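PDB 3HFQ: uncharacterized protein lp_2219 from Lactobacillus plantarum, which is of unknown function but adopts a seven-bladed beta-propeller fold of the lactonase family, which suggests, without proving, a sugar-lactone hydrolase. Local coordinates for residues F202-L214 against I228-A242. The protein carries 1 engineered substitution. Sequence-based numbering, arbitrary orientation.
Sequences FLAGELSSQIASL and IVKTIPADYTAHNGA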
ATOM      1  N   PHE A 202      -9.747  -2.839   8.225  1.00  9.24           N
ATOM      2  CA  PHE A 202     -10.252  -1.527   7.852  1.00  8.86           C
ATOM      3  C   PHE A 202      -9.951  -1.364   6.377  1.00  7.89           C
ATOM      4  O   PHE A 202      -8.797  -1.425   5.952  1.00  8.07           O
ATOM      5  CB  PHE A 202      -9.571  -0.467   8.717  1.00  7.88           C
ATOM      6  CG  PHE A 202      -9.752  -0.717  10.189  1.00 12.02           C
ATOM      7  CD1 PHE A 202     -10.945  -0.375  10.827  1.00 13.25           C
ATOM      8  CD2 PHE A 202      -8.773  -1.385  10.916  1.00 13.78           C
ATOM      9  CE1 PHE A 202     -11.158  -0.701  12.169  1.00 12.63           C
ATOM     10  CE2 PHE A 202      -8.977  -1.716  12.257  1.00 18.32           C
ATOM     11  CZ  PHE A 202     -10.174  -1.373  12.883  1.00 15.23           C
ATOM     12  N   LEU A 203     -11.012  -1.175   5.600  1.00  9.88           N
ATOM     13  CA  LEU A 203     -10.918  -1.076   4.149  1.00  8.37           C
ATOM     14  C   LEU A 203     -11.098   0.336   3.610  1.00  9.85           C
ATOM     15  O   LEU A 203     -12.100   0.997   3.884  1.00  8.92           O
ATOM     16  CB  LEU A 203     -11.975  -2.000   3.538  1.00  6.51           C
ATOM     17  CG  LEU A 203     -12.203  -2.031   2.029  1.00 10.43           C
ATOM     18  CD1 LEU A 203     -11.052  -2.749   1.335  1.00  7.12           C
ATOM     19  CD2 LEU A 203     -13.521  -2.745   1.750  1.00 13.58           C
ATOM     20  N   ALA A 204     -10.131   0.793   2.826  1.00 10.09           N
ATOM     21  CA  ALA A 204     -10.214   2.129   2.259  1.00 12.86           C
ATOM     22  C   ALA A 204     -10.973   2.102   0.940  1.00 14.37           C
ATOM     23  O   ALA A 204     -10.687   1.286   0.063  1.00 11.58           O
ATOM     24  CB  ALA A 204      -8.818   2.701   2.055  1.00 12.39           C
ATOM     25  N   GLY A 205     -11.960   2.987   0.826  1.00 10.66           N
ATOM     26  CA  GLY A 205     -12.743   3.092  -0.388  1.00  9.46           C
ATOM     27  C   GLY A 205     -12.236   4.309  -1.135  1.00 11.58           C
ATOM     28  O   GLY A 205     -12.562   5.441  -0.787  1.00 12.45           O
ATOM     29  N   GLU A 206     -11.428   4.073  -2.160  1.00 12.58           N
ATOM     30  CA  GLU A 206     -10.854   5.162  -2.936  1.00 14.31           C
ATOM     31  C   GLU A 206     -11.869   6.102  -3.568  1.00 13.23           C
ATOM     32  O   GLU A 206     -11.849   7.307  -3.321  1.00 15.02           O
ATOM     33  CB  GLU A 206      -9.958   4.611  -4.051  1.00 17.42           C
ATOM     34  CG  GLU A 206      -9.390   5.707  -4.950  1.00 19.70           C
ATOM     35  CD  GLU A 206      -8.626   5.169  -6.143  1.00 18.08           C
ATOM     36  OE1 GLU A 206      -7.722   4.334  -5.944  1.00 14.98           O
ATOM     37  OE2 GLU A 206      -8.925   5.593  -7.281  1.00 20.87           O
ATOM     38  N   LEU A 207     -12.756   5.539  -4.381  1.00 13.26           N
ATOM     39  CA  LEU A 207     -13.747   6.318  -5.116  1.00 12.94           C
ATOM     40  C   LEU A 207     -14.821   7.033  -4.301  1.00 16.93           C
ATOM     41  O   LEU A 207     -15.334   8.071  -4.725  1.00 16.83           O
ATOM     42  CB  LEU A 207     -14.402   5.421  -6.170  1.00 12.91           C
ATOM     43  CG  LEU A 207     -13.418   4.640  -7.052  1.00 12.38           C
ATOM     44  CD1 LEU A 207     -14.185   3.726  -7.998  1.00 13.40           C
ATOM     45  CD2 LEU A 207     -12.531   5.605  -7.840  1.00 14.28           C
ATOM     46  N   SER A 208     -15.157   6.495  -3.134  1.00 12.46           N
ATOM     47  CA  SER A 208     -16.187   7.098  -2.294  1.00 16.96           C
ATOM     48  C   SER A 208     -15.619   7.858  -1.098  1.00 13.65           C
ATOM     49  O   SER A 208     -16.371   8.431  -0.308  1.00 12.96           O
ATOM     50  CB  SER A 208     -17.139   6.013  -1.794  1.00 16.34           C
ATOM     51  OG  SER A 208     -16.425   5.034  -1.053  1.00 15.33           O
ATOM     52  N   SER A 209     -14.296   7.868  -0.969  1.00 10.95           N
ATOM     53  CA  SER A 209     -13.645   8.546   0.151  1.00 10.11           C
ATOM     54  C   SER A 209     -14.260   8.092   1.472  1.00 10.78           C
ATOM     55  O   SER A 209     -14.722   8.907   2.270  1.00 11.36           O
ATOM     56  CB  SER A 209     -13.781  10.066   0.012  1.00 13.32           C
ATOM     57  OG  SER A 209     -13.035  10.535  -1.099  1.00 14.64           O
ATOM     58  N   GLN A 210     -14.255   6.781   1.691  1.00 12.93           N
ATOM     59  CA  GLN A 210     -14.817   6.192   2.901  1.00 15.61           C
ATOM     60  C   GLN A 210     -13.940   5.068   3.431  1.00 11.96           C
ATOM     61  O   GLN A 210     -13.053   4.572   2.737  1.00 12.07           O
ATOM     62  CB  GLN A 210     -16.197   5.595   2.610  1.00 14.74           C
ATOM     63  CG  GLN A 210     -17.259   6.574   2.168  1.00 15.56           C
ATOM     64  CD  GLN A 210     -18.564   5.880   1.824  1.00 20.18           C
ATOM     65  OE1 GLN A 210     -18.607   5.009   0.957  1.00 19.47           O
ATOM     66  NE2 GLN A 210     -19.636   6.266   2.502  1.00 15.89           N
ATOM     67  N   ILE A 211     -14.191   4.672   4.673  1.00  8.11           N
ATOM     68  CA  ILE A 211     -13.481   3.551   5.266  1.00  8.71           C
ATOM     69  C   ILE A 211     -14.548   2.630   5.831  1.00 10.83           C
ATOM     70  O   ILE A 211     -15.462   3.076   6.523  1.00 10.41           O
ATOM     71  CB  ILE A 211     -12.537   3.955   6.423  1.00 10.85           C
ATOM     72  CG1 ILE A 211     -11.358   4.771   5.888  1.00 15.00           C
ATOM     73  CG2 ILE A 211     -12.003   2.685   7.113  1.00  9.69           C
ATOM     74  CD1 ILE A 211     -10.376   5.212   6.969  1.00 17.57           C
ATOM     75  N   ALA A 212     -14.443   1.347   5.518  1.00 10.60           N
ATOM     76  CA  ALA A 212     -15.394   0.374   6.022  1.00 12.17           C
ATOM     77  C   ALA A 212     -14.709  -0.450   7.103  1.00 13.16           C
ATOM     78  O   ALA A 212     -13.589  -0.926   6.906  1.00 11.86           O
ATOM     79  CB  ALA A 212     -15.861  -0.535   4.890  1.00 14.30           C
ATOM     80  N   SER A 213     -15.354  -0.590   8.257  1.00  9.41           N
ATOM     81  CA  SER A 213     -14.790  -1.416   9.315  1.00 12.85           C
ATOM     82  C   SER A 213     -15.367  -2.802   9.057  1.00 13.22           C
ATOM     83  O   SER A 213     -16.569  -2.936   8.816  1.00 13.69           O
ATOM     84  CB  SER A 213     -15.217  -0.924  10.704  1.00 14.80           C
ATOM     85  OG  SER A 213     -14.517   0.249  11.079  1.00 18.85           O
ATOM     86  N   LEU A 214     -14.519  -3.825   9.095  1.00 10.56           N
ATOM     87  CA  LEU A 214     -14.965  -5.191   8.842  1.00 12.89           C
ATOM     88  C   LEU A 214     -14.537  -6.129   9.958  1.00 14.59           C
ATOM     89  O   LEU A 214     -13.476  -5.946  10.556  1.00 11.78           O
ATOM     90  CB  LEU A 214     -14.358  -5.718   7.538  1.00  9.86           C
ATOM     91  CG  LEU A 214     -14.379  -4.827   6.293  1.00 12.42           C
ATOM     92  CD1 LEU A 214     -13.508  -5.459   5.218  1.00 13.37           C
ATOM     93  CD2 LEU A 214     -15.815  -4.644   5.804  1.00 12.45           C
ATOM     94  N   ILE A 228     -19.377   2.348   8.298  1.00 16.16           N
ATOM     95  CA  ILE A 228     -18.641   3.143   7.318  1.00 15.87           C
ATOM     96  C   ILE A 228     -18.522   4.600   7.766  1.00 17.32           C
ATOM     97  O   ILE A 228     -19.466   5.166   8.320  1.00 15.90           O
ATOM     98  CB  ILE A 228     -19.342   3.106   5.935  1.00 24.06           C
ATOM     99  CG1 ILE A 228     -19.381   1.669   5.404  1.00 28.13           C
ATOM    100  CG2 ILE A 228     -18.614   4.014   4.950  1.00 19.96           C
ATOM    101  CD1 ILE A 228     -20.002   1.536   4.026  1.00 29.81           C
ATOM    102  N   VAL A 229     -17.356   5.196   7.536  1.00 13.68           N
ATOM    103  CA  VAL A 229     -17.121   6.595   7.894  1.00 13.46           C
ATOM    104  C   VAL A 229     -16.505   7.311   6.698  1.00 13.58           C
ATOM    105  O   VAL A 229     -15.912   6.668   5.833  1.00 12.80           O
ATOM    106  CB  VAL A 229     -16.156   6.730   9.104  1.00 13.16           C
ATOM    107  CG1 VAL A 229     -16.813   6.174  10.362  1.00 16.27           C
ATOM    108  CG2 VAL A 229     -14.848   5.995   8.823  1.00 13.67           C
ATOM    109  N   LYS A 230     -16.651   8.635   6.642  1.00 15.67           N
ATOM    110  CA  LYS A 230     -16.081   9.412   5.540  1.00 19.89           C
ATOM    111  C   LYS A 230     -14.653   9.809   5.890  1.00 15.10           C
ATOM    112  O   LYS A 230     -14.317   9.959   7.063  1.00 14.10           O
ATOM    113  CB  LYS A 230     -16.924  10.666   5.262  1.00 24.37           C
ATOM    114  CG  LYS A 230     -18.356  10.353   4.837  1.00 26.45           C
ATOM    115  CD  LYS A 230     -19.156  11.606   4.480  1.00 38.27           C
ATOM    116  CE  LYS A 230     -18.794  12.147   3.103  1.00 48.10           C
ATOM    117  NZ  LYS A 230     -19.694  13.267   2.692  1.00 54.02           N
ATOM    118  N   THR A 231     -13.811   9.982   4.875  1.00 13.42           N
ATOM    119  CA  THR A 231     -12.418  10.340   5.114  1.00 11.80           C
ATOM    120  C   THR A 231     -12.141  11.821   4.867  1.00 13.96           C
ATOM    121  O   THR A 231     -11.015  12.281   5.048  1.00 14.25           O
ATOM    122  CB  THR A 231     -11.462   9.499   4.237  1.00 10.28           C
ATOM    123  OG1 THR A 231     -11.643   9.839   2.857  1.00 11.94           O
ATOM    124  CG2 THR A 231     -11.747   8.009   4.423  1.00 13.52           C
ATOM    125  N   ILE A 232     -13.176  12.555   4.462  1.00 10.66           N
ATOM    126  CA  ILE A 232     -13.065  13.992   4.193  1.00 10.65           C
ATOM    127  C   ILE A 232     -14.337  14.704   4.657  1.00 13.44           C
ATOM    128  O   ILE A 232     -15.339  14.056   4.965  1.00 13.84           O
ATOM    129  CB  ILE A 232     -12.875  14.282   2.685  1.00 12.63           C
ATOM    130  CG1 ILE A 232     -14.000  13.623   1.883  1.00 17.66           C
ATOM    131  CG2 ILE A 232     -11.513  13.796   2.225  1.00 13.69           C
ATOM    132  CD1 ILE A 232     -14.003  13.994   0.410  1.00 18.91           C
ATOM    133  N   PRO A 233     -14.310  16.047   4.718  1.00 14.41           N
ATOM    134  CA  PRO A 233     -15.489  16.805   5.151  1.00 18.06           C
ATOM    135  C   PRO A 233     -16.718  16.471   4.317  1.00 17.94           C
ATOM    136  O   PRO A 233     -16.614  16.180   3.123  1.00 16.19           O
ATOM    137  CB  PRO A 233     -15.046  18.254   4.977  1.00 17.14           C
ATOM    138  CG  PRO A 233     -13.588  18.184   5.293  1.00 21.04           C
ATOM    139  CD  PRO A 233     -13.161  16.948   4.521  1.00 15.90           C
ATOM    140  N   ALA A 234     -17.880  16.519   4.952  1.00 21.59           N
ATOM    141  CA  ALA A 234     -19.131  16.208   4.275  1.00 28.48           C
ATOM    142  C   ALA A 234     -19.434  17.171   3.129  1.00 28.34           C
ATOM    143  O   ALA A 234     -20.099  16.799   2.164  1.00 29.96           O
ATOM    144  CB  ALA A 234     -20.276  16.215   5.281  1.00 25.78           C
ATOM    145  N   ASP A 235     -18.940  18.402   3.225  1.00 25.37           N
ATOM    146  CA  ASP A 235     -19.201  19.386   2.182  1.00 28.37           C
ATOM    147  C   ASP A 235     -18.129  19.513   1.097  1.00 30.92           C
ATOM    148  O   ASP A 235     -18.286  20.308   0.170  1.00 29.33           O
ATOM    149  CB  ASP A 235     -19.457  20.764   2.803  1.00 37.03           C
ATOM    150  CG  ASP A 235     -18.355  21.195   3.745  1.00 44.86           C
ATOM    151  OD1 ASP A 235     -17.261  20.593   3.702  1.00 43.67           O
ATOM    152  OD2 ASP A 235     -18.579  22.147   4.525  1.00 49.08           O
ATOM    153  N   TYR A 236     -17.044  18.745   1.201  1.00 23.80           N
ATOM    154  CA  TYR A 236     -15.999  18.816   0.182  1.00 25.28           C
ATOM    155  C   TYR A 236     -16.453  18.006  -1.030  1.00 27.00           C
ATOM    156  O   TYR A 236     -16.384  16.776  -1.034  1.00 30.36           O
ATOM    157  CB  TYR A 236     -14.673  18.261   0.703  1.00 23.51           C
ATOM    158  CG  TYR A 236     -13.499  18.626  -0.180  1.00 23.52           C
ATOM    159  CD1 TYR A 236     -12.995  19.930  -0.198  1.00 17.66           C
ATOM    160  CD2 TYR A 236     -12.926  17.686  -1.040  1.00 20.96           C
ATOM    161  CE1 TYR A 236     -11.944  20.284  -1.050  1.00 23.15           C
ATOM    162  CE2 TYR A 236     -11.876  18.032  -1.895  1.00 17.78           C
ATOM    163  CZ  TYR A 236     -11.395  19.333  -1.898  1.00 20.92           C
ATOM    164  OH  TYR A 236     -10.373  19.679  -2.753  1.00 19.05           O
ATOM    165  N   THR A 237     -16.897  18.713  -2.064  1.00 25.13           N
ATOM    166  CA  THR A 237     -17.411  18.092  -3.278  1.00 26.64           C
ATOM    167  C   THR A 237     -16.436  17.904  -4.435  1.00 26.42           C
ATOM    168  O   THR A 237     -16.774  17.255  -5.425  1.00 27.11           O
ATOM    169  CB  THR A 237     -18.625  18.886  -3.788  1.00 30.49           C
ATOM    170  OG1 THR A 237     -18.304  20.282  -3.800  1.00 28.97           O
ATOM    171  CG2 THR A 237     -19.827  18.660  -2.881  1.00 34.74           C
ATOM    172  N   ALA A 238     -15.233  18.460  -4.323  1.00 21.40           N
ATOM    173  CA  ALA A 238     -14.241  18.324  -5.387  1.00 20.17           C
ATOM    174  C   ALA A 238     -13.677  16.905  -5.416  1.00 20.04           C
ATOM    175  O   ALA A 238     -13.971  16.098  -4.539  1.00 22.94           O
ATOM    176  CB  ALA A 238     -13.114  19.337  -5.189  1.00 19.01           C
ATOM    177  N   HIS A 239     -12.863  16.611  -6.425  1.00 21.84           N
ATOM    178  CA  HIS A 239     -12.271  15.284  -6.572  1.00 23.30           C
ATOM    179  C   HIS A 239     -11.444  14.845  -5.371  1.00 17.64           C
ATOM    180  O   HIS A 239     -10.666  15.617  -4.816  1.00 13.96           O
ATOM    181  CB  HIS A 239     -11.397  15.229  -7.836  1.00 26.64           C
ATOM    182  CG  HIS A 239     -10.635  13.944  -7.998  1.00 34.44           C
ATOM    183  ND1 HIS A 239      -9.489  13.659  -7.289  1.00 38.60           N
ATOM    184  CD2 HIS A 239     -10.866  12.868  -8.789  1.00 35.05           C
ATOM    185  CE1 HIS A 239      -9.044  12.463  -7.634  1.00 35.43           C
ATOM    186  NE2 HIS A 239      -9.861  11.962  -8.541  1.00 39.00           N
ATOM    187  N   ASN A 240     -11.643  13.601  -4.955  1.00 15.27           N
ATOM    188  CA  ASN A 240     -10.873  13.041  -3.864  1.00 14.77           C
ATOM    189  C   ASN A 240     -10.847  11.538  -3.996  1.00 15.26           C
ATOM    190  O   ASN A 240     -11.878  10.902  -4.230  1.00 15.40           O
ATOM    191  CB  ASN A 240     -11.440  13.390  -2.488  1.00 14.11           C
ATOM    192  CG  ASN A 240     -10.483  13.005  -1.365  1.00 13.25           C
ATOM    193  OD1 ASN A 240      -9.495  13.696  -1.119  1.00 11.92           O
ATOM    194  ND2 ASN A 240     -10.753  11.885  -0.705  1.00 11.26           N
ATOM    195  N   GLY A 241      -9.654  10.979  -3.856  1.00 12.50           N
ATOM    196  CA  GLY A 241      -9.495   9.543  -3.931  1.00 11.17           C
ATOM    197  C   GLY A 241      -8.660   9.101  -2.746  1.00 11.57           C
ATOM    198  O   GLY A 241      -7.492   9.462  -2.648  1.00 12.35           O
ATOM    199  N   ALA A 242      -9.254   8.346  -1.827  1.00 12.70           N
ATOM    200  CA  ALA A 242      -8.500   7.865  -0.674  1.00 11.28           C
ATOM    201  C   ALA A 242      -7.448   6.910  -1.239  1.00 12.78           C
ATOM    202  O   ALA A 242      -7.660   6.317  -2.296  1.00 12.48           O
ATOM    203  CB  ALA A 242      -9.425   7.147   0.300  1.00  8.95           C
TER
HETATM  204  O   HOH W   1     -14.588  10.369  -3.462  1.00 24.79           O
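Backbone bonds between I211 and V229 define the first part of this contact, where segments 210-214 and 228-230 of strands 210-217 and 222-230, the third and fourth strands of one propeller blade, run antiparallel at 158°. I211 N meets V229 O at 2.9 Å and V229 N returns to I211 O at 3.0 Å. Beyond this pair S209 O receives T231 N at 3.0 Å, from 44° above its carbonyl plane. S209 and Q210 together face G205 in a G1 bulge. T231 OG1 adds a weak bond to S209 O and has a firmer partner in N258 of the next blade.

Van der Waals contacts divide between the sheet faces. On one, the extended Q210 chain crosses I228 obliquely, and Q210 NE2 lies 3.5 Å from I228 CG2. On the other, I211 CB packs on V229 CG2 at 3.9 Å, and L254 and F267 of the following blade also touch I211. T231, just past the end of strand 222-230, turns its CG2, anti to its own carbonyl carbon, to I211 CG1 at 3.6 Å, the two side chains nearly perpendicular.

The second part joins blade to blade. A242 N donates to E206 O at 3.2 Å, and one water bridges L207 O, S209 OG and N240 O. E206 CG, anti to the backbone N (chi1 177°), lies against A242 O while the carboxylate continues to salt bridges with R190 and R259. One main-chain bond and a water bridge thus hold the 206-209 turn against the start of strand 241-247, and E206 ties that turn to R190 of its own blade and R259 of the next.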